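PDB 3HAZ: proline dehydrogenase from Bradyrhizobium japonicum USDA 110, which probably oxidises proline to glutamate in two steps, using an FAD-dependent proline dehydrogenase and an NAD-dependent aldehyde dehydrogenase joined in one chain. Local coordinates for residues T71-A76 and V146-A151; Q95-K100 and A153-T158. All coordinates share one frame; numbering follows the deposited sequence.

Interaction 1 of 2, residues T71-A76 and V146-A151; sequences TKEGLA and VKRLGA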
# COMPACT_ATOMS: atom_id res chain seq x y z
N THR A 71 24.77 -23.64 14.64
CA THR A 71 25.95 -23.60 15.48
C THR A 71 25.80 -24.53 16.68
O THR A 71 26.76 -25.17 17.11
CB THR A 71 26.26 -22.17 15.96
OG1 THR A 71 25.13 -21.64 16.67
CG2 THR A 71 26.57 -21.27 14.78
N LYS A 72 24.58 -24.61 17.23
CA LYS A 72 24.34 -25.49 18.37
C LYS A 72 24.53 -26.95 17.99
O LYS A 72 25.07 -27.74 18.77
CB LYS A 72 22.93 -25.29 18.93
CG LYS A 72 22.68 -26.11 20.20
CD LYS A 72 21.22 -26.53 20.35
CE LYS A 72 20.32 -25.33 20.53
NZ LYS A 72 20.55 -24.69 21.84
N GLU A 73 24.09 -27.32 16.80
CA GLU A 73 24.20 -28.69 16.34
C GLU A 73 25.64 -29.06 16.03
O GLU A 73 26.10 -30.16 16.34
CB GLU A 73 23.31 -28.91 15.11
CG GLU A 73 21.83 -28.94 15.47
CD GLU A 73 20.93 -28.89 14.25
OE1 GLU A 73 21.37 -28.43 13.18
OE2 GLU A 73 19.76 -29.31 14.39
N GLY A 74 26.36 -28.12 15.42
CA GLY A 74 27.77 -28.31 15.17
C GLY A 74 28.50 -28.52 16.49
O GLY A 74 29.34 -29.41 16.61
N LEU A 75 28.18 -27.70 17.48
CA LEU A 75 28.83 -27.78 18.78
C LEU A 75 28.57 -29.14 19.43
O LEU A 75 29.50 -29.77 19.95
CB LEU A 75 28.37 -26.64 19.71
CG LEU A 75 29.14 -26.60 21.04
CD1 LEU A 75 29.44 -25.17 21.47
CD2 LEU A 75 28.39 -27.35 22.14
N ALA A 76 27.32 -29.58 19.41
CA ALA A 76 26.96 -30.84 20.06
C ALA A 76 27.68 -32.03 19.42
O ALA A 76 28.09 -32.96 20.11
CB ALA A 76 25.45 -31.05 20.04
N VAL A 146 18.37 -36.03 14.41
CA VAL A 146 18.04 -37.34 13.86
C VAL A 146 16.70 -37.29 13.12
O VAL A 146 16.56 -37.84 12.04
CB VAL A 146 17.99 -38.42 14.97
CG1 VAL A 146 17.24 -39.66 14.49
CG2 VAL A 146 19.40 -38.79 15.41
N LYS A 147 15.72 -36.62 13.72
CA LYS A 147 14.42 -36.45 13.09
C LYS A 147 14.56 -35.73 11.75
O LYS A 147 13.89 -36.07 10.78
CB LYS A 147 13.47 -35.72 14.04
CG LYS A 147 12.08 -35.45 13.48
CD LYS A 147 11.13 -34.97 14.58
CE LYS A 147 9.76 -34.59 14.03
NZ LYS A 147 9.72 -33.21 13.45
N ARG A 148 15.46 -34.75 11.68
CA ARG A 148 15.59 -33.92 10.49
C ARG A 148 16.42 -34.58 9.38
O ARG A 148 16.02 -34.57 8.22
CB ARG A 148 16.19 -32.56 10.83
CG ARG A 148 15.98 -31.53 9.74
CD ARG A 148 16.46 -30.15 10.13
NE ARG A 148 17.91 -30.02 9.99
CZ ARG A 148 18.75 -29.85 11.01
NH1 ARG A 148 20.05 -29.73 10.79
NH2 ARG A 148 18.27 -29.78 12.25
N LEU A 149 17.56 -35.15 9.75
CA LEU A 149 18.49 -35.72 8.78
C LEU A 149 18.37 -37.24 8.64
O LEU A 149 18.68 -37.79 7.59
CB LEU A 149 19.94 -35.36 9.16
CG LEU A 149 20.37 -33.89 9.18
CD1 LEU A 149 21.77 -33.76 9.76
CD2 LEU A 149 20.31 -33.28 7.79
N GLY A 150 17.91 -37.90 9.70
CA GLY A 150 17.93 -39.35 9.77
C GLY A 150 19.15 -39.79 10.56
O GLY A 150 20.17 -39.11 10.57
N ALA A 151 19.05 -40.93 11.24
CA ALA A 151 20.15 -41.41 12.07
C ALA A 151 21.45 -41.66 11.28
O ALA A 151 22.53 -41.30 11.75
CB ALA A 151 19.75 -42.66 12.85

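Interaction 2 of 2, residues Q95-K100 and A153-T158; sequences QFIEDK and AVRTAT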
# COMPACT_ATOMS: atom_id res chain seq x y z
N GLN A 95 31.24 -49.18 17.47
CA GLN A 95 30.04 -49.92 17.87
C GLN A 95 29.00 -48.97 18.43
O GLN A 95 27.81 -49.09 18.16
CB GLN A 95 30.39 -50.99 18.91
N PHE A 96 29.46 -48.02 19.24
CA PHE A 96 28.56 -47.03 19.81
C PHE A 96 27.89 -46.25 18.68
O PHE A 96 26.66 -46.12 18.64
CB PHE A 96 29.31 -46.06 20.72
CG PHE A 96 28.45 -44.97 21.26
CD1 PHE A 96 27.70 -45.17 22.41
CD2 PHE A 96 28.36 -43.75 20.60
CE1 PHE A 96 26.89 -44.16 22.91
CE2 PHE A 96 27.55 -42.74 21.10
CZ PHE A 96 26.82 -42.94 22.25
N ILE A 97 28.70 -45.76 17.75
CA ILE A 97 28.22 -44.96 16.64
C ILE A 97 27.15 -45.67 15.80
O ILE A 97 26.12 -45.09 15.49
CB ILE A 97 29.38 -44.49 15.75
CG1 ILE A 97 30.23 -43.47 16.52
CG2 ILE A 97 28.86 -43.88 14.47
CD1 ILE A 97 31.53 -43.10 15.82
N GLU A 98 27.40 -46.93 15.45
CA GLU A 98 26.47 -47.70 14.64
C GLU A 98 25.26 -48.22 15.43
O GLU A 98 24.14 -48.21 14.92
CB GLU A 98 27.18 -48.89 13.97
CG GLU A 98 28.19 -48.50 12.90
CD GLU A 98 27.63 -47.53 11.88
OE1 GLU A 98 28.35 -46.57 11.50
OE2 GLU A 98 26.46 -47.70 11.47
N ASP A 99 25.49 -48.67 16.66
CA ASP A 99 24.45 -49.39 17.40
C ASP A 99 23.59 -48.52 18.30
O ASP A 99 22.40 -48.77 18.45
CB ASP A 99 25.07 -50.52 18.24
CG ASP A 99 25.68 -51.62 17.38
OD1 ASP A 99 25.42 -51.65 16.15
OD2 ASP A 99 26.42 -52.46 17.93
N LYS A 100 24.19 -47.50 18.91
CA LYS A 100 23.52 -46.73 19.95
C LYS A 100 23.16 -45.32 19.51
O LYS A 100 22.01 -44.88 19.66
CB LYS A 100 24.41 -46.65 21.20
CG LYS A 100 24.79 -47.99 21.80
CD LYS A 100 23.57 -48.68 22.39
CE LYS A 100 23.92 -50.04 22.97
NZ LYS A 100 22.71 -50.77 23.46
N ALA A 153 22.71 -40.17 8.63
CA ALA A 153 23.42 -38.94 8.32
C ALA A 153 24.07 -38.34 9.58
O ALA A 153 25.15 -37.75 9.51
CB ALA A 153 22.49 -37.92 7.66
N VAL A 154 23.42 -38.51 10.72
CA VAL A 154 23.98 -38.01 11.97
C VAL A 154 25.27 -38.76 12.32
O VAL A 154 26.24 -38.16 12.78
CB VAL A 154 22.96 -38.08 13.14
CG1 VAL A 154 23.64 -37.71 14.48
CG2 VAL A 154 21.77 -37.17 12.84
N ARG A 155 25.28 -40.07 12.09
CA ARG A 155 26.49 -40.86 12.30
C ARG A 155 27.60 -40.37 11.38
O ARG A 155 28.73 -40.16 11.81
CB ARG A 155 26.21 -42.36 12.07
CG ARG A 155 25.17 -42.92 13.03
CD ARG A 155 24.90 -44.41 12.82
NE ARG A 155 23.83 -44.86 13.70
CZ ARG A 155 22.64 -45.28 13.28
NH1 ARG A 155 22.37 -45.35 11.98
NH2 ARG A 155 21.71 -45.63 14.17
N THR A 156 27.25 -40.17 10.11
CA THR A 156 28.21 -39.65 9.14
C THR A 156 28.74 -38.27 9.55
O THR A 156 29.94 -38.02 9.50
CB THR A 156 27.59 -39.57 7.74
OG1 THR A 156 27.16 -40.88 7.35
CG2 THR A 156 28.60 -39.05 6.73
N ALA A 157 27.83 -37.39 9.96
CA ALA A 157 28.23 -36.07 10.44
C ALA A 157 29.13 -36.16 11.69
O ALA A 157 30.08 -35.40 11.84
CB ALA A 157 27.01 -35.20 10.73
N THR A 158 28.81 -37.10 12.58
CA THR A 158 29.61 -37.30 13.79
C THR A 158 31.02 -37.79 13.46
O THR A 158 31.99 -37.36 14.09
CB THR A 158 28.94 -38.29 14.77
OG1 THR A 158 27.67 -37.77 15.19
CG2 THR A 158 29.82 -38.51 15.98
O HOH W 1 24.24 -45.87 9.91

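Interaction 1 of 2, residues T71-A76 and V146-A151
A bidentate, end-on salt bridge between Glu73 and Arg148 joins two helices of the all-helical region that belongs to the PutA DNA-binding domain family. Glu73 sits in the first turn of helix 71-85, Arg148 in the last turn of helix 140-149. The backbones stay well apart, 10.9 Å between the CA atoms of Glu73 and Val146 at their nearest, and the two long side chains reach out from opposite directions to meet halfway. Glu73 runs extended beyond CG. Arg148 leaves its helix with CG anti to the backbone N (chi1 -163°) and bends at chi3, which brings its two terminal nitrogens round to face the carboxylate. Carboxylate and guanidinium are nearly coplanar, 24° apart, and each oxygen takes one nitrogen.

Glu73 OE1 has a second donor, the backbone N of Ser70, just ahead of the helix, so the carboxylate is steadied from its own side as well. Leu145 and Thr141 of helix 140-149 also touch the Glu73 side chain, while Arg148 packs on Pro479 of a neighbouring subunit. With an alanine here in place of Glu73 the carboxylate is gone, which would probably leave the Arg148 guanidinium without its charge partner and the Ser70 N without this acceptor.

The two bonds are unequal: NH1 of Arg148 reaches OE1 of Glu73 at 3.0 Å, tilted from the carboxylate plane, whereas NH2 of Arg148 lies 2.6 Å from OE2 of Glu73, almost straight and on its syn lone pair.

Interaction 2 of 2, residues Q95-K100 and A153-T158
Two helices of the all-helical region that belongs to the PutA DNA-binding domain family, 90-100 and 151-168, meet where Arg155 reaches across to the Ile97 carbonyl. The helices come close, with 6.2 Å between the CA atoms of Ile97 and Arg155. Arg155 is extended from CG to NE, and its aliphatic part and the Ile97 side chain run past each other in opposing senses; Ile97 CG2 touches Arg155 CB at 3.9 Å. Further out, Arg155 NE makes a weak hydrogen bond to Ile97 O, 2.9 Å long but bent to 120° at the hydrogen. The next carbonyl oxygen, Glu98 O, lies over one face of the guanidinium, 3.2 Å above its plane and displaced to its margin.

The charged end of Arg155 finds its stronger partner in Glu103, which forms a salt bridge with NH2. Glu98 starts out pointing away from helix 151-168, but the bend at chi2 (-50°) carries its carboxylate back toward the arginine, with OE2 of Glu98 3.9 Å from CD of Arg155. Any attraction to the guanidinium there is probably electrostatic alone, since no N-H points at OE2. A water completes the link, accepting from Arg155 NH1 at 2.8 Å and donating to Glu98 OE2. The other oxygen, OE1 of Glu98, pairs with Arg159 one turn further along helix 151-168.

On the inner side Ile97 also meets Leu84 of helix 71-85 and Met162. The whole is an interhelical contact of this helical domain, in which an arginine of helix 151-168 spans to the backbone carbonyls of helix 90-100.

Overall arrangement
From the N terminus the chain runs through helix 71-85 and then helix 90-100, and returns later through helix 140-149 and helix 151-168. Interaction 1 closes a loop of 69 residues between its segments; interaction 2 closes one of 52. The segments alternate along the sequence, so the two loops cross: the earlier pair of consecutive helices meets the later pair, first with first and second with second. The centres lie 12 Å apart, and Val146 CG2 touches Val154 CG2 at 3.9 Å, joining the later segments directly. Together the contacts tie four helices of the PutA DNA-binding domain family region, away from the FAD and NAD sites.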